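Local atomic coordinates of histone-lysine N-methyltransferase SETMAR (Homo sapiens, PDB entry 3BO5), a protein that dimethylates histone H3 on a lysine through its SET domain and, fused to a mariner transposase region, takes part in DNA double-strand break repair. Residues H211-N216 with S280-L285. The protein carries 2 engineered substitutions. Sequence-based numbering, arbitrary orientation.
Sequences HSCEPN and SCTAFL. With ZN (zinc ion), chain E; SAH (S-adenosyl-L-homocysteine), chain F.
Three groups grip the thiolate of Cys-213: SG binds the zinc ion at 2.4 Å, accepts from the ring NE2 of His-211, and receives a weak bond from Thr-282 N. This is the post-SET zinc site, where one cysteine of the SET domain joins Cys-281 and, from the same tail, Cys-274 and Cys-276. Cys-281 SG meets the zinc ion at 2.3 Å and also accepts from Ala-283 N. The imidazole of His-211 brings NE2 within 3.5 Å of Cys-213 SG because chi1 is 168°, which places CG opposite the backbone N, while ND1 bonds to Tyr-249 N. At the outer end, the extended Glu-214 uses OE2 twice: Ser-280 OG comes in on the anti lone pair at 2.7 Å, and Ser-280 N from above the carboxylate plane at 2.9 Å. Were Glu-214 replaced by an alanine, the backbone N-H and hydroxyl of Ser-280 would probably lose their shared acceptor, leaving the start of 280-285 less firmly held. The inner end shapes the cofactor pocket: His-211 N donates to N7 of the S-adenosyl-L-homocysteine adenine, and N6 returns a bond to His-211 O. Leu-285 lies against the adenine as well, its CD1 3.6 Å from His-211 CD2 and its CD2 packed on SAH C4.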
loop_
_atom_site.group_PDB
_atom_site.type_symbol
_atom_site.label_atom_id
_atom_site.label_comp_id
_atom_site.label_asym_id
_atom_site.label_seq_id
_atom_site.Cartn_x
_atom_site.Cartn_y
_atom_site.Cartn_z
ATOM N N HIS A 211 -6.136 -9.965 4.077
ATOM C CA HIS A 211 -4.907 -10.658 4.340
ATOM C C HIS A 211 -4.921 -12.038 3.689
ATOM O O HIS A 211 -5.903 -12.712 3.605
ATOM C CB HIS A 211 -4.916 -10.982 5.865
ATOM C CG HIS A 211 -3.858 -11.935 6.256
ATOM N ND1 HIS A 211 -2.524 -11.578 6.313
ATOM C CD2 HIS A 211 -3.921 -13.253 6.587
ATOM C CE1 HIS A 211 -1.806 -12.649 6.654
ATOM N NE2 HIS A 211 -2.638 -13.684 6.791
ATOM N N SER A 212 -3.754 -12.469 3.286
ATOM C CA SER A 212 -3.583 -13.848 2.963
ATOM C C SER A 212 -2.281 -14.339 3.527
ATOM O O SER A 212 -1.324 -13.593 3.513
ATOM C CB SER A 212 -3.558 -14.013 1.454
ATOM O OG SER A 212 -3.254 -15.418 1.182
ATOM N N CYS A 213 -2.244 -15.620 3.966
ATOM C CA CYS A 213 -1.016 -16.238 4.410
ATOM C C CYS A 213 -0.075 -16.524 3.238
ATOM O O CYS A 213 1.099 -16.809 3.443
ATOM C CB CYS A 213 -1.445 -17.548 5.133
ATOM S SG CYS A 213 -2.258 -17.131 6.692
ATOM N N GLU A 214 -0.656 -16.523 2.033
ATOM C CA GLU A 214 0.113 -16.711 0.802
ATOM C C GLU A 214 -0.401 -15.662 -0.146
ATOM O O GLU A 214 -1.101 -15.946 -1.104
ATOM C CB GLU A 214 -0.106 -18.101 0.205
ATOM C CG GLU A 214 0.559 -19.191 0.965
ATOM C CD GLU A 214 0.279 -20.578 0.365
ATOM O OE1 GLU A 214 -0.155 -20.669 -0.828
ATOM O OE2 GLU A 214 0.493 -21.559 1.123
ATOM N N PRO A 215 0.007 -14.430 0.114
ATOM C CA PRO A 215 -0.629 -13.356 -0.634
ATOM C C PRO A 215 -0.054 -13.191 -1.994
ATOM O O PRO A 215 0.994 -13.735 -2.317
ATOM C CB PRO A 215 -0.258 -12.135 0.201
ATOM C CG PRO A 215 1.074 -12.485 0.783
ATOM C CD PRO A 215 0.931 -13.918 1.151
ATOM N N ASN A 216 -0.686 -12.297 -2.762
ATOM C CA ASN A 216 -0.137 -12.043 -4.105
ATOM C C ASN A 216 0.433 -10.662 -4.298
ATOM O O ASN A 216 0.859 -10.335 -5.405
ATOM C CB ASN A 216 -1.175 -12.343 -5.209
ATOM C CG ASN A 216 -2.476 -11.616 -5.046
ATOM O OD1 ASN A 216 -2.591 -10.651 -4.249
ATOM N ND2 ASN A 216 -3.530 -12.071 -5.797
ATOM N N SER A 280 -0.723 -23.032 3.349
ATOM C CA SER A 280 0.071 -22.757 4.537
ATOM C C SER A 280 -0.678 -21.867 5.538
ATOM O O SER A 280 -0.041 -21.295 6.424
ATOM C CB SER A 280 1.404 -22.103 4.173
ATOM O OG SER A 280 1.221 -20.822 3.602
ATOM N N CYS A 281 -2.007 -21.735 5.393
ATOM C CA CYS A 281 -2.752 -20.876 6.371
ATOM C C CYS A 281 -2.409 -21.208 7.816
ATOM O O CYS A 281 -2.288 -22.402 8.179
ATOM C CB CYS A 281 -4.242 -20.943 6.170
ATOM S SG CYS A 281 -5.184 -19.686 7.135
ATOM N N THR A 282 -2.214 -20.181 8.643
ATOM C CA THR A 282 -1.886 -20.399 10.054
ATOM C C THR A 282 -3.168 -20.448 10.877
ATOM O O THR A 282 -3.103 -20.722 12.103
ATOM C CB THR A 282 -1.098 -19.220 10.559
ATOM O OG1 THR A 282 -1.913 -18.040 10.414
ATOM C CG2 THR A 282 0.180 -19.070 9.779
ATOM N N ALA A 283 -4.316 -20.166 10.237
ATOM C CA ALA A 283 -5.656 -20.099 10.822
ATOM C C ALA A 283 -5.902 -18.830 11.650
ATOM O O ALA A 283 -7.022 -18.650 12.169
ATOM C CB ALA A 283 -5.979 -21.398 11.710
ATOM N N PHE A 284 -4.906 -17.952 11.772
ATOM C CA PHE A 284 -5.177 -16.695 12.461
ATOM C C PHE A 284 -4.678 -15.499 11.677
ATOM O O PHE A 284 -3.633 -15.540 10.998
ATOM C CB PHE A 284 -4.844 -16.654 13.973
ATOM C CG PHE A 284 -3.741 -15.592 14.399
ATOM C CD1 PHE A 284 -2.432 -15.711 14.018
ATOM C CD2 PHE A 284 -4.066 -14.537 15.245
ATOM C CE1 PHE A 284 -1.455 -14.780 14.414
ATOM C CE2 PHE A 284 -3.110 -13.584 15.642
ATOM C CZ PHE A 284 -1.804 -13.717 15.246
ATOM N N LEU A 285 -5.446 -14.425 11.805
ATOM C CA LEU A 285 -5.103 -13.199 11.173
ATOM C C LEU A 285 -4.019 -12.547 12.013
ATOM O O LEU A 285 -4.251 -12.245 13.212
ATOM C CB LEU A 285 -6.408 -12.363 11.073
ATOM C CG LEU A 285 -6.908 -11.655 9.877
ATOM C CD1 LEU A 285 -6.803 -12.616 8.687
ATOM C CD2 LEU A 285 -8.307 -11.223 10.227
HETATM ZN ZN ZN E . -4.593 -17.650 6.221
HETATM N N SAH F . -12.749 -6.971 4.727
HETATM C CA SAH F . -12.482 -5.524 5.013
HETATM C CB SAH F . -11.279 -4.980 4.205
HETATM C CG SAH F . -9.971 -5.408 4.894
HETATM S SD SAH F . -9.746 -4.574 6.492
HETATM C C SAH F . -13.775 -4.725 4.734
HETATM O O SAH F . -14.834 -5.304 4.516
HETATM O OXT SAH F . -13.688 -3.454 4.730
HETATM C "C5'" SAH F . -9.342 -5.991 7.532
HETATM C "C4'" SAH F . -10.543 -6.826 7.969
HETATM O "O4'" SAH F . -11.001 -7.671 6.909
HETATM C "C3'" SAH F . -10.228 -7.782 9.081
HETATM O "O3'" SAH F . -10.324 -7.122 10.373
HETATM C "C2'" SAH F . -11.253 -8.868 8.924
HETATM O "O2'" SAH F . -12.573 -8.422 9.287
HETATM C "C1'" SAH F . -11.295 -8.988 7.414
HETATM N N9 SAH F . -10.241 -9.871 6.875
HETATM C C8 SAH F . -9.171 -9.529 6.052
HETATM N N7 SAH F . -8.520 -10.629 5.727
HETATM C C5 SAH F . -9.145 -11.692 6.275
HETATM C C6 SAH F . -8.825 -13.066 6.256
HETATM N N6 SAH F . -7.835 -13.637 5.566
HETATM N N1 SAH F . -9.680 -13.869 7.004
HETATM C C2 SAH F . -10.733 -13.359 7.697
HETATM N N3 SAH F . -11.098 -12.028 7.724
HETATM C C4 SAH F . -10.220 -11.238 7.045
#